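Local coordinates for ribose-phosphate pyrophosphokinase (Thermus thermophilus, PDB 7PN0), which catalyses the transfer of diphosphate from ATP to ribose 5-phosphate, giving phosphoribosyl diphosphate (PRPP) and AMP, at residues 89-94 against 106-111; 113-118 against 135-140; 264-269 against 280-285; 151-156 against 241-246. All coordinates share one frame; numbering follows the deposited sequence.

Contact 1 of 4, residues 89-94 against 106-111; sequences PYFSYA and ITARLI. With ADP (adenosine-5'-diphosphate), chain C.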
loop_
_atom_site.group_PDB
_atom_site.type_symbol
_atom_site.label_atom_id
_atom_site.label_comp_id
_atom_site.label_asym_id
_atom_site.label_seq_id
_atom_site.Cartn_x
_atom_site.Cartn_y
_atom_site.Cartn_z
ATOM N N PRO A 89 21.237 -15.095 -7.444
ATOM C CA PRO A 89 22.345 -15.834 -6.837
ATOM C C PRO A 89 23.394 -14.898 -6.238
ATOM O O PRO A 89 23.849 -15.187 -5.142
ATOM C CB PRO A 89 22.899 -16.693 -7.981
ATOM C CG PRO A 89 21.769 -16.784 -8.933
ATOM C CD PRO A 89 21.027 -15.454 -8.857
ATOM N N TYR A 90 23.683 -13.771 -6.886
ATOM C CA TYR A 90 24.589 -12.741 -6.337
ATOM C C TYR A 90 23.875 -11.387 -6.313
ATOM O O TYR A 90 23.632 -10.838 -7.355
ATOM C CB TYR A 90 25.880 -12.617 -7.122
ATOM C CG TYR A 90 26.791 -11.489 -6.679
ATOM C CD1 TYR A 90 27.104 -11.296 -5.342
ATOM C CD2 TYR A 90 27.288 -10.569 -7.591
ATOM C CE1 TYR A 90 27.900 -10.228 -4.928
ATOM C CE2 TYR A 90 28.095 -9.506 -7.204
ATOM C CZ TYR A 90 28.390 -9.329 -5.863
ATOM O OH TYR A 90 29.215 -8.315 -5.476
ATOM N N PHE A 91 23.640 -10.881 -5.116
ATOM C CA PHE A 91 22.958 -9.593 -4.879
ATOM C C PHE A 91 24.046 -8.592 -4.489
ATOM O O PHE A 91 24.311 -8.427 -3.296
ATOM C CB PHE A 91 21.871 -9.727 -3.821
ATOM C CG PHE A 91 21.094 -8.464 -3.597
ATOM C CD1 PHE A 91 20.846 -7.565 -4.636
ATOM C CD2 PHE A 91 20.629 -8.135 -2.340
ATOM C CE1 PHE A 91 20.099 -6.420 -4.437
ATOM C CE2 PHE A 91 19.893 -6.971 -2.143
ATOM C CZ PHE A 91 19.612 -6.129 -3.191
ATOM N N SER A 92 24.682 -8.009 -5.506
ATOM C CA SER A 92 25.865 -7.115 -5.318
ATOM C C SER A 92 25.492 -5.969 -4.380
ATOM O O SER A 92 26.342 -5.551 -3.548
ATOM C CB SER A 92 26.353 -6.607 -6.638
ATOM O OG SER A 92 25.437 -5.697 -7.251
ATOM N N TYR A 93 24.283 -5.426 -4.542
ATOM C CA TYR A 93 23.897 -4.216 -3.782
ATOM C C TYR A 93 23.665 -4.533 -2.306
ATOM O O TYR A 93 23.429 -3.549 -1.533
ATOM C CB TYR A 93 22.722 -3.483 -4.418
ATOM C CG TYR A 93 23.057 -2.607 -5.600
ATOM C CD1 TYR A 93 23.630 -1.350 -5.408
ATOM C CD2 TYR A 93 22.810 -3.026 -6.901
ATOM C CE1 TYR A 93 23.918 -0.504 -6.465
ATOM C CE2 TYR A 93 23.093 -2.196 -7.971
ATOM C CZ TYR A 93 23.628 -0.930 -7.754
ATOM O OH TYR A 93 23.940 -0.135 -8.806
ATOM N N ALA A 94 23.819 -5.784 -1.864
ATOM C CA ALA A 94 23.806 -6.086 -0.414
ATOM C C ALA A 94 24.952 -5.300 0.249
ATOM O O ALA A 94 24.900 -5.090 1.446
ATOM C CB ALA A 94 23.893 -7.572 -0.130
ATOM N N ILE A 106 20.409 3.858 0.681
ATOM C CA ILE A 106 20.653 2.485 1.205
ATOM C C ILE A 106 20.141 1.551 0.113
ATOM O O ILE A 106 18.939 1.166 0.136
ATOM C CB ILE A 106 19.987 2.271 2.565
ATOM C CG1 ILE A 106 20.398 3.339 3.585
ATOM C CG2 ILE A 106 20.285 0.866 3.052
ATOM C CD1 ILE A 106 19.652 3.250 4.895
ATOM N N THR A 107 20.934 1.446 -0.940
ATOM C CA THR A 107 20.477 0.886 -2.232
ATOM C C THR A 107 19.964 -0.557 -2.108
ATOM O O THR A 107 19.062 -0.883 -2.879
ATOM C CB THR A 107 21.548 1.012 -3.306
ATOM O OG1 THR A 107 22.237 2.232 -3.040
ATOM C CG2 THR A 107 20.884 1.016 -4.653
ATOM N N ALA A 108 20.440 -1.368 -1.159
ATOM C CA ALA A 108 19.922 -2.743 -0.959
ATOM C C ALA A 108 18.438 -2.675 -0.581
ATOM O O ALA A 108 17.650 -3.446 -1.116
ATOM C CB ALA A 108 20.746 -3.440 0.091
ATOM N N ARG A 109 18.051 -1.677 0.224
ATOM C CA ARG A 109 16.634 -1.551 0.631
ATOM C C ARG A 109 15.829 -1.018 -0.545
ATOM O O ARG A 109 14.721 -1.498 -0.813
ATOM C CB ARG A 109 16.527 -0.675 1.887
ATOM C CG ARG A 109 15.106 -0.199 2.175
ATOM C CD ARG A 109 14.184 -1.345 2.502
ATOM N NE ARG A 109 12.813 -0.926 2.555
ATOM C CZ ARG A 109 12.089 -0.746 3.658
ATOM N NH1 ARG A 109 10.809 -0.397 3.570
ATOM N NH2 ARG A 109 12.637 -0.936 4.843
ATOM N N LEU A 110 16.361 -0.028 -1.247
ATOM C CA LEU A 110 15.630 0.535 -2.396
ATOM C C LEU A 110 15.344 -0.598 -3.374
ATOM O O LEU A 110 14.194 -0.700 -3.885
ATOM C CB LEU A 110 16.467 1.618 -3.084
ATOM C CG LEU A 110 15.919 2.054 -4.422
ATOM C CD1 LEU A 110 14.586 2.726 -4.267
ATOM C CD2 LEU A 110 16.925 2.964 -5.132
ATOM N N ILE A 111 16.334 -1.430 -3.653
ATOM C CA ILE A 111 16.134 -2.501 -4.665
ATOM C C ILE A 111 15.106 -3.516 -4.126
ATOM O O ILE A 111 14.304 -4.043 -4.907
ATOM C CB ILE A 111 17.474 -3.121 -5.094
ATOM C CG1 ILE A 111 18.295 -2.138 -5.938
ATOM C CG2 ILE A 111 17.197 -4.369 -5.858
ATOM C CD1 ILE A 111 19.724 -2.565 -6.127
HETATM P PB ADP C . 32.073 -3.718 4.342
HETATM O O1B ADP C . 31.975 -4.871 5.350
HETATM O O2B ADP C . 30.768 -3.461 3.624
HETATM O O3B ADP C . 33.262 -3.742 3.402
HETATM P PA ADP C . 32.027 -1.013 4.841
HETATM O O1A ADP C . 30.538 -0.846 4.815
HETATM O O2A ADP C . 32.829 -0.067 5.670
HETATM O O3A ADP C . 32.373 -2.488 5.317
HETATM O "O5'" ADP C . 32.607 -1.081 3.324
HETATM C "C5'" ADP C . 31.799 -0.621 2.198
HETATM C "C4'" ADP C . 32.649 0.113 1.177
HETATM O "O4'" ADP C . 32.234 -0.319 -0.152
HETATM C "C3'" ADP C . 32.516 1.645 1.152
HETATM O "O3'" ADP C . 32.053 2.225 2.368
HETATM C "C2'" ADP C . 31.349 1.840 0.190
HETATM O "O2'" ADP C . 31.405 3.111 -0.400
HETATM C "C1'" ADP C . 31.555 0.712 -0.818
HETATM N N9 ADP C . 30.300 0.180 -1.354
HETATM C C8 ADP C . 29.013 0.433 -0.919
HETATM N N7 ADP C . 28.084 -0.161 -1.641
HETATM C C5 ADP C . 28.805 -0.832 -2.617
HETATM C C6 ADP C . 28.412 -1.639 -3.696
HETATM N N6 ADP C . 27.138 -1.941 -3.943
HETATM N N1 ADP C . 29.380 -2.162 -4.501
HETATM C C2 ADP C . 30.656 -1.875 -4.208
HETATM N N3 ADP C . 31.141 -1.143 -3.210
HETATM C C4 ADP C . 30.164 -0.623 -2.452
#
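Y93 turns CG away from its carbonyl carbon (chi1 -80°) and F91 turns its own away from the backbone N (chi1 -177°), and the two rings come to I111 at different atoms. Methyl CD1 of I111 presses tightly on CD2 of Y93 at 3.2 Å, with the side chains at about a right angle. On the same side of the phenol ring T107 CG2 comes to 3.7 Å from Y93 CD1. F91 CE1 rests on I111 CG2 at 3.8 Å, and A108 O sits in plane at the edge of the F91 ring. A108 CB is pushed up to Y93 O, 3.1 Å away. Cutting Y93 back to an alanine is likely to open a gap beside I111 and T107 and cost L39 N of the second subunit its bond to the hydroxyl. With S92, Y93 lines the ADP pocket, N6 lying 3.8 Å from Y93 CD1. The loop after strand 83-88 leans on the first turn of helix 107-118, while helix 62-78 packs on both, V62 against Y93 and L66 against I111.

Contact 2 of 4, residues 113-118 against 135-140; sequences DLLQTA and GFFKIP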
loop_
_atom_site.group_PDB
_atom_site.type_symbol
_atom_site.label_atom_id
_atom_site.label_comp_id
_atom_site.label_asym_id
_atom_site.label_seq_id
_atom_site.Cartn_x
_atom_site.Cartn_y
_atom_site.Cartn_z
ATOM N N ASP A 113 12.507 -2.873 -2.323
ATOM C CA ASP A 113 11.213 -2.177 -2.574
ATOM C C ASP A 113 10.895 -2.221 -4.071
ATOM O O ASP A 113 9.730 -2.504 -4.407
ATOM C CB ASP A 113 11.231 -0.795 -1.946
ATOM C CG ASP A 113 11.140 -0.832 -0.421
ATOM O OD1 ASP A 113 10.485 -1.746 0.115
ATOM O OD2 ASP A 113 11.722 0.021 0.203
ATOM N N LEU A 114 11.876 -1.975 -4.943
ATOM C CA LEU A 114 11.610 -2.010 -6.398
ATOM C C LEU A 114 11.186 -3.439 -6.807
ATOM O O LEU A 114 10.300 -3.551 -7.627
ATOM C CB LEU A 114 12.863 -1.599 -7.161
ATOM C CG LEU A 114 13.396 -0.182 -6.908
ATOM C CD1 LEU A 114 14.586 0.111 -7.760
ATOM C CD2 LEU A 114 12.332 0.854 -7.135
ATOM N N LEU A 115 11.863 -4.477 -6.317
ATOM C CA LEU A 115 11.500 -5.888 -6.663
ATOM C C LEU A 115 10.067 -6.143 -6.196
ATOM O O LEU A 115 9.282 -6.720 -6.951
ATOM C CB LEU A 115 12.475 -6.860 -6.006
ATOM C CG LEU A 115 13.829 -6.945 -6.690
ATOM C CD1 LEU A 115 14.868 -7.531 -5.774
ATOM C CD2 LEU A 115 13.690 -7.743 -8.002
ATOM N N GLN A 116 9.699 -5.657 -5.011
ATOM C CA GLN A 116 8.335 -5.882 -4.487
ATOM C C GLN A 116 7.338 -5.140 -5.373
ATOM O O GLN A 116 6.303 -5.711 -5.722
ATOM C CB GLN A 116 8.271 -5.476 -3.016
ATOM C CG GLN A 116 9.054 -6.430 -2.175
ATOM C CD GLN A 116 9.346 -5.906 -0.779
ATOM O OE1 GLN A 116 8.951 -4.810 -0.355
ATOM N NE2 GLN A 116 9.948 -6.766 -0.010
ATOM N N THR A 117 7.656 -3.908 -5.771
ATOM C CA THR A 117 6.762 -3.116 -6.636
ATOM C C THR A 117 6.577 -3.811 -7.980
ATOM O O THR A 117 5.434 -3.795 -8.508
ATOM C CB THR A 117 7.274 -1.678 -6.764
ATOM O OG1 THR A 117 7.083 -1.069 -5.487
ATOM C CG2 THR A 117 6.532 -0.926 -7.820
ATOM N N ALA A 118 7.644 -4.350 -8.533
ATOM C CA ALA A 118 7.612 -5.051 -9.847
ATOM C C ALA A 118 6.704 -6.291 -9.772
ATOM O O ALA A 118 6.200 -6.708 -10.822
ATOM C CB ALA A 118 8.999 -5.370 -10.267
ATOM N N GLY A 135 16.294 -8.378 6.268
ATOM C CA GLY A 135 15.250 -7.516 6.862
ATOM C C GLY A 135 14.910 -6.301 6.021
ATOM O O GLY A 135 13.985 -5.618 6.384
ATOM N N PHE A 136 15.557 -6.127 4.876
ATOM C CA PHE A 136 15.204 -5.066 3.906
ATOM C C PHE A 136 14.027 -5.548 3.040
ATOM O O PHE A 136 13.401 -4.716 2.390
ATOM C CB PHE A 136 16.389 -4.708 3.015
ATOM C CG PHE A 136 17.564 -4.054 3.711
ATOM C CD1 PHE A 136 17.510 -3.621 5.024
ATOM C CD2 PHE A 136 18.708 -3.767 3.000
ATOM C CE1 PHE A 136 18.602 -3.000 5.612
ATOM C CE2 PHE A 136 19.791 -3.133 3.588
ATOM C CZ PHE A 136 19.744 -2.769 4.898
ATOM N N PHE A 137 13.719 -6.843 3.041
ATOM C CA PHE A 137 12.612 -7.444 2.267
ATOM C C PHE A 137 11.404 -7.638 3.168
ATOM O O PHE A 137 11.529 -8.101 4.291
ATOM C CB PHE A 137 13.018 -8.763 1.604
ATOM C CG PHE A 137 14.038 -8.613 0.517
ATOM C CD1 PHE A 137 15.387 -8.636 0.810
ATOM C CD2 PHE A 137 13.647 -8.411 -0.793
ATOM C CE1 PHE A 137 16.333 -8.456 -0.187
ATOM C CE2 PHE A 137 14.596 -8.229 -1.783
ATOM C CZ PHE A 137 15.930 -8.249 -1.482
ATOM N N LYS A 138 10.225 -7.292 2.658
ATOM C CA LYS A 138 8.952 -7.634 3.302
ATOM C C LYS A 138 8.529 -9.028 2.836
ATOM O O LYS A 138 7.965 -9.782 3.626
ATOM C CB LYS A 138 7.888 -6.575 3.011
ATOM C CG LYS A 138 6.559 -6.889 3.702
ATOM C CD LYS A 138 6.614 -6.900 5.232
ATOM C CE LYS A 138 5.249 -6.747 5.900
ATOM N NZ LYS A 138 5.293 -7.095 7.345
ATOM N N ILE A 139 8.777 -9.350 1.578
ATOM C CA ILE A 139 8.482 -10.679 0.985
ATOM C C ILE A 139 9.457 -11.697 1.551
ATOM O O ILE A 139 10.557 -11.330 1.943
ATOM C CB ILE A 139 8.580 -10.642 -0.539
ATOM C CG1 ILE A 139 9.932 -10.081 -1.032
ATOM C CG2 ILE A 139 7.392 -9.890 -1.104
ATOM C CD1 ILE A 139 10.148 -10.272 -2.548
ATOM N N PRO A 140 9.047 -12.978 1.640
ATOM C CA PRO A 140 9.935 -14.024 2.135
ATOM C C PRO A 140 11.230 -14.084 1.328
ATOM O O PRO A 140 11.210 -13.943 0.066
ATOM C CB PRO A 140 9.138 -15.315 2.005
ATOM C CG PRO A 140 7.704 -14.900 1.838
ATOM C CD PRO A 140 7.714 -13.478 1.335
HETATM O O HOH W 1 10.917 -3.822 1.881
#
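Q116 reaches out from helix 107-118 and lies along I139, the two side chains sliding past each other in opposite directions. From CB the chain bends to put CG beside the backbone N (chi1 -70°), and there CG meets I139 CG1 at 3.9 Å, with I139 CG2 and CD1 scarcely farther off. Beyond CG it runs extended, bringing CD to within 4.1 Å of K138 CB. The amide at the tip lies close to the backbone of K138 and I139: the atom modelled as NE2 is 2.7 Å from K138 N, although the group is probably turned over. Beside it L115 CD1 touches the edge of the F137 ring, 4.1 Å from CE2. A water lies between D113 OD1 (2.8 Å) and F136 O (2.7 Å) and can donate to either, but has more acceptors in reach than protons. D113 OD2 pairs with R109, and K138 NZ goes to T117 O of the fourth subunit. The loop, leading from strand 122-126 to strand 141-144, packs on the later part of helix 107-118. The contact is divided, hydrocarbon where L115 and Q116 CG meet F137 and I139 and polar beyond, where water probably joins helix and loop.

Contact 3 of 4, residues 264-269 against 280-285; sequences VKEVAA and KLRTLT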
loop_
_atom_site.group_PDB
_atom_site.type_symbol
_atom_site.label_atom_id
_atom_site.label_comp_id
_atom_site.label_asym_id
_atom_site.label_seq_id
_atom_site.Cartn_x
_atom_site.Cartn_y
_atom_site.Cartn_z
ATOM N N VAL A 264 49.277 -16.775 -4.153
ATOM C CA VAL A 264 48.109 -17.627 -3.769
ATOM C C VAL A 264 48.090 -18.876 -4.661
ATOM O O VAL A 264 48.221 -18.744 -5.876
ATOM C CB VAL A 264 46.779 -16.846 -3.832
ATOM C CG1 VAL A 264 46.412 -16.437 -5.246
ATOM C CG2 VAL A 264 45.660 -17.600 -3.147
ATOM N N LYS A 265 47.904 -20.056 -4.083
ATOM C CA LYS A 265 47.973 -21.306 -4.858
ATOM C C LYS A 265 46.775 -21.408 -5.775
ATOM O O LYS A 265 46.900 -21.928 -6.892
ATOM C CB LYS A 265 47.976 -22.537 -3.954
ATOM C CG LYS A 265 49.338 -22.827 -3.348
ATOM C CD LYS A 265 50.392 -23.055 -4.421
ATOM C CE LYS A 265 51.706 -23.554 -3.864
ATOM N NZ LYS A 265 52.562 -24.046 -4.963
ATOM N N GLU A 266 45.608 -21.084 -5.232
ATOM C CA GLU A 266 44.361 -21.306 -5.972
ATOM C C GLU A 266 43.293 -20.415 -5.365
ATOM O O GLU A 266 43.360 -20.151 -4.140
ATOM C CB GLU A 266 43.970 -22.768 -5.866
ATOM C CG GLU A 266 42.892 -23.179 -6.816
ATOM C CD GLU A 266 42.825 -24.695 -6.941
ATOM O OE1 GLU A 266 42.048 -25.304 -6.236
ATOM O OE2 GLU A 266 43.593 -25.239 -7.736
ATOM N N VAL A 267 42.334 -20.041 -6.193
ATOM C CA VAL A 267 41.184 -19.205 -5.757
ATOM C C VAL A 267 39.931 -19.883 -6.295
ATOM O O VAL A 267 39.811 -20.018 -7.531
ATOM C CB VAL A 267 41.332 -17.763 -6.255
ATOM C CG1 VAL A 267 40.168 -16.900 -5.770
ATOM C CG2 VAL A 267 42.677 -17.176 -5.820
ATOM N N ALA A 268 39.067 -20.303 -5.391
ATOM C CA ALA A 268 37.813 -21.001 -5.721
ATOM C C ALA A 268 36.652 -20.061 -5.395
ATOM O O ALA A 268 36.703 -19.384 -4.351
ATOM C CB ALA A 268 37.712 -22.287 -4.952
ATOM N N ALA A 269 35.627 -20.090 -6.237
ATOM C CA ALA A 269 34.375 -19.339 -6.027
ATOM C C ALA A 269 33.263 -20.140 -6.669
ATOM O O ALA A 269 33.563 -21.026 -7.498
ATOM C CB ALA A 269 34.513 -17.971 -6.588
ATOM N N LYS A 280 44.735 -20.196 -11.988
ATOM C CA LYS A 280 44.604 -20.634 -10.570
ATOM C C LYS A 280 43.137 -20.531 -10.116
ATOM O O LYS A 280 42.882 -20.754 -8.918
ATOM C CB LYS A 280 45.556 -19.809 -9.709
ATOM C CG LYS A 280 47.006 -19.874 -10.177
ATOM C CD LYS A 280 47.991 -19.314 -9.197
ATOM C CE LYS A 280 48.085 -17.807 -9.278
ATOM N NZ LYS A 280 48.785 -17.228 -8.111
ATOM N N LEU A 281 42.215 -20.234 -11.025
ATOM C CA LEU A 281 40.775 -20.083 -10.657
ATOM C C LEU A 281 40.072 -21.447 -10.709
ATOM O O LEU A 281 40.274 -22.167 -11.651
ATOM C CB LEU A 281 40.158 -19.042 -11.590
ATOM C CG LEU A 281 40.761 -17.637 -11.496
ATOM C CD1 LEU A 281 39.941 -16.665 -12.322
ATOM C CD2 LEU A 281 40.855 -17.163 -10.056
ATOM N N ARG A 282 39.282 -21.789 -9.694
ATOM C CA ARG A 282 38.459 -23.021 -9.638
ATOM C C ARG A 282 36.988 -22.638 -9.406
ATOM O O ARG A 282 36.729 -21.647 -8.673
ATOM C CB ARG A 282 38.960 -23.916 -8.516
ATOM C CG ARG A 282 38.514 -25.365 -8.625
ATOM C CD ARG A 282 39.438 -26.201 -9.499
ATOM N NE ARG A 282 39.790 -27.464 -8.842
ATOM C CZ ARG A 282 41.041 -27.916 -8.649
ATOM N NH1 ARG A 282 42.100 -27.232 -9.068
ATOM N NH2 ARG A 282 41.232 -29.080 -8.055
ATOM N N THR A 283 36.073 -23.400 -9.997
ATOM C CA THR A 283 34.622 -23.165 -9.861
ATOM C C THR A 283 33.974 -24.233 -8.984
ATOM O O THR A 283 34.242 -25.422 -9.170
ATOM C CB THR A 283 33.961 -23.099 -11.234
ATOM O OG1 THR A 283 34.543 -22.012 -11.941
ATOM C CG2 THR A 283 32.462 -22.903 -11.116
ATOM N N LEU A 284 33.125 -23.803 -8.055
ATOM C CA LEU A 284 32.366 -24.679 -7.143
ATOM C C LEU A 284 30.891 -24.481 -7.513
ATOM O O LEU A 284 30.299 -23.427 -7.161
ATOM C CB LEU A 284 32.624 -24.305 -5.676
ATOM C CG LEU A 284 34.077 -24.043 -5.262
ATOM C CD1 LEU A 284 34.140 -23.575 -3.810
ATOM C CD2 LEU A 284 34.948 -25.299 -5.467
ATOM N N THR A 285 30.314 -25.394 -8.274
ATOM C CA THR A 285 28.958 -25.152 -8.823
ATOM C C THR A 285 27.926 -25.180 -7.680
ATOM O O THR A 285 28.001 -26.026 -6.784
ATOM C CB THR A 285 28.612 -26.075 -9.987
ATOM O OG1 THR A 285 27.370 -25.508 -10.418
ATOM C CG2 THR A 285 28.493 -27.535 -9.621
#
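V267 faces L281 in a parallel strand pair and bonds to the residues on either side of it, K280 and R282; the four backbone bonds of the pair alternate in direction. V267 N gives its proton to K280 O at 2.9 Å, and V267 O takes one from R282 N at 2.8 Å. Two residues on, A269 N donates to R282 O at 3.1 Å, and A269 O accepts from L284 N. The CA-H groups of L281, A268 and T283 add weaker contacts to the same oxygens. Ahead of the strand, K280 bends at chi3 (-82°) to bring NZ to V264 O, 2.8 Å away and in the carbonyl plane; I259 O is a second acceptor for that ammonium. E266 is anchored at both carboxylate oxygens. Its OE2 forms a salt bridge to R282 NH1 at 2.8 Å and another to R157, while OE1 accepts from Y153 and also lies over one face of the R282 guanidinium, the two planes 52° apart. The carboxylate of E266 thus draws R282 and R157 together on one anion. Strand 266-270 has 241-246 on its other side, and 281-284 is the outermost strand here within the chain. V267 and L281 face helix 255-261, whereas A268 and L284 pack on Y153 of helix 147-157.

Contact 4 of 4, residues 151-156 against 241-246; sequences ANYFAT and EVYAAA
F154 meets Y243 with its ring edge: Y243 CB lies in the plane of the F154 ring at the rim, 3.7 Å from CE1, and the two side chains slide past each other in opposite directions. Farther along the strand, A245 CB sits obliquely to the same ring, 3.6 Å from CZ. Behind it Y153 lays CD2 over the centre of the F154 ring, 3.9 Å above the plane, so that this face is covered from within the helix. Y153 extends with CG anti to the backbone N (chi1 159°) and crosses Y243 at about a right angle, its OH lying in plane at the Y243 ring edge, 3.8 Å from CD2, and held by E266 on the neighbouring strand. Helix 151-156 runs nearly antiparallel to strand 241-246, at 159° and with axes 9.8 Å apart. With a serine in place of F154, Y243 CB and A245 CB would probably lose the ring they rest on, and the Y153 ring its cover. L215 of the sheet and L179 and L183 of helix 173-183 also meet F154. No hydrogen bond crosses between the two segments, so the helix is held to this strand by buried aromatic and methyl surfaces fitting together.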
loop_
_atom_site.group_PDB
_atom_site.type_symbol
_atom_site.label_atom_id
_atom_site.label_comp_id
_atom_site.label_asym_id
_atom_site.label_seq_id
_atom_site.Cartn_x
_atom_site.Cartn_y
_atom_site.Cartn_z
ATOM N N ALA A 151 33.608 -25.578 2.365
ATOM C CA ALA A 151 34.316 -26.524 3.261
ATOM C C ALA A 151 34.631 -27.838 2.489
ATOM O O ALA A 151 35.762 -28.352 2.587
ATOM C CB ALA A 151 33.493 -26.736 4.506
ATOM N N ASN A 152 33.713 -28.348 1.683
ATOM C CA ASN A 152 33.944 -29.559 0.847
ATOM C C ASN A 152 35.148 -29.332 -0.076
ATOM O O ASN A 152 36.047 -30.225 -0.180
ATOM C CB ASN A 152 32.703 -29.950 0.051
ATOM C CG ASN A 152 32.905 -31.250 -0.713
ATOM O OD1 ASN A 152 32.909 -32.306 -0.104
ATOM N ND2 ASN A 152 33.076 -31.169 -2.025
ATOM N N TYR A 153 35.187 -28.182 -0.748
ATOM C CA TYR A 153 36.277 -27.810 -1.669
ATOM C C TYR A 153 37.601 -27.971 -0.923
ATOM O O TYR A 153 38.496 -28.713 -1.383
ATOM C CB TYR A 153 36.152 -26.370 -2.165
ATOM C CG TYR A 153 37.454 -25.809 -2.674
ATOM C CD1 TYR A 153 38.010 -26.270 -3.860
ATOM C CD2 TYR A 153 38.149 -24.849 -1.966
ATOM C CE1 TYR A 153 39.203 -25.759 -4.335
ATOM C CE2 TYR A 153 39.364 -24.358 -2.410
ATOM C CZ TYR A 153 39.905 -24.821 -3.601
ATOM O OH TYR A 153 41.090 -24.284 -4.050
ATOM N N PHE A 154 37.747 -27.285 0.209
ATOM C CA PHE A 154 39.030 -27.304 0.948
ATOM C C PHE A 154 39.331 -28.750 1.386
ATOM O O PHE A 154 40.502 -29.166 1.280
ATOM C CB PHE A 154 39.012 -26.365 2.159
ATOM C CG PHE A 154 39.172 -24.902 1.857
ATOM C CD1 PHE A 154 40.337 -24.390 1.302
ATOM C CD2 PHE A 154 38.137 -24.014 2.144
ATOM C CE1 PHE A 154 40.475 -23.031 1.059
ATOM C CE2 PHE A 154 38.278 -22.659 1.887
ATOM C CZ PHE A 154 39.446 -22.168 1.361
ATOM N N ALA A 155 38.368 -29.470 1.944
ATOM C CA ALA A 155 38.548 -30.867 2.403
ATOM C C ALA A 155 39.080 -31.715 1.231
ATOM O O ALA A 155 39.845 -32.645 1.516
ATOM C CB ALA A 155 37.283 -31.479 2.949
ATOM N N THR A 156 38.729 -31.402 -0.029
ATOM C CA THR A 156 39.194 -32.217 -1.181
ATOM C C THR A 156 40.501 -31.705 -1.779
ATOM O O THR A 156 40.998 -32.393 -2.687
ATOM C CB THR A 156 38.143 -32.337 -2.277
ATOM O OG1 THR A 156 37.985 -31.073 -2.893
ATOM C CG2 THR A 156 36.850 -32.883 -1.737
ATOM N N GLU A 241 51.921 -21.584 2.338
ATOM C CA GLU A 241 51.110 -21.380 1.126
ATOM C C GLU A 241 49.696 -20.969 1.555
ATOM O O GLU A 241 49.345 -21.225 2.724
ATOM C CB GLU A 241 51.007 -22.680 0.330
ATOM C CG GLU A 241 50.307 -23.795 1.110
ATOM C CD GLU A 241 50.405 -25.136 0.428
ATOM O OE1 GLU A 241 50.987 -25.147 -0.671
ATOM O OE2 GLU A 241 49.907 -26.148 0.983
ATOM N N VAL A 242 48.933 -20.409 0.612
ATOM C CA VAL A 242 47.584 -19.817 0.874
ATOM C C VAL A 242 46.625 -20.304 -0.217
ATOM O O VAL A 242 46.973 -20.211 -1.381
ATOM C CB VAL A 242 47.595 -18.279 0.962
ATOM C CG1 VAL A 242 46.260 -17.797 1.510
ATOM C CG2 VAL A 242 48.718 -17.745 1.842
ATOM N N TYR A 243 45.492 -20.870 0.199
ATOM C CA TYR A 243 44.326 -21.203 -0.651
ATOM C C TYR A 243 43.196 -20.272 -0.251
ATOM O O TYR A 243 43.027 -20.086 0.951
ATOM C CB TYR A 243 43.874 -22.644 -0.446
ATOM C CG TYR A 243 44.802 -23.638 -1.094
ATOM C CD1 TYR A 243 46.018 -23.980 -0.513
ATOM C CD2 TYR A 243 44.456 -24.241 -2.293
ATOM C CE1 TYR A 243 46.882 -24.877 -1.136
ATOM C CE2 TYR A 243 45.285 -25.175 -2.895
ATOM C CZ TYR A 243 46.504 -25.480 -2.321
ATOM O OH TYR A 243 47.306 -26.382 -2.952
ATOM N N ALA A 244 42.504 -19.686 -1.216
ATOM C CA ALA A 244 41.432 -18.702 -0.942
ATOM C C ALA A 244 40.147 -19.228 -1.553
ATOM O O ALA A 244 40.217 -19.857 -2.628
ATOM C CB ALA A 244 41.767 -17.385 -1.526
ATOM N N ALA A 245 39.017 -18.920 -0.925
ATOM C CA ALA A 245 37.703 -19.230 -1.498
ATOM C C ALA A 245 36.732 -18.114 -1.147
ATOM O O ALA A 245 36.958 -17.387 -0.158
ATOM C CB ALA A 245 37.243 -20.577 -1.020
ATOM N N ALA A 246 35.695 -17.983 -1.951
ATOM C CA ALA A 246 34.598 -17.028 -1.713
ATOM C C ALA A 246 33.344 -17.626 -2.314
ATOM O O ALA A 246 33.477 -18.525 -3.195
ATOM C CB ALA A 246 34.904 -15.676 -2.326
#

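Along the chain the order is contact 1, contact 2, contact 4, contact 3. The first two share helix 107-118, their centres 11 Å apart, and they touch through A108 CB and F136 CD2 at 3.6 Å. Contacts 3 and 4 form a second pair with centres 8 Å apart, built on the neighbouring strands 241-246 and 266-270 of the mixed sheet. The pairs lie on opposite sides of the chain's centre, contacts 2 and 4 being 34 Å apart between centres, which fits a chain made of two PRTase-like halves. Contact 1 borders the ADP pocket and both members of its pair touch other subunits, whereas no other chain of the assembly touches contacts 3 and 4.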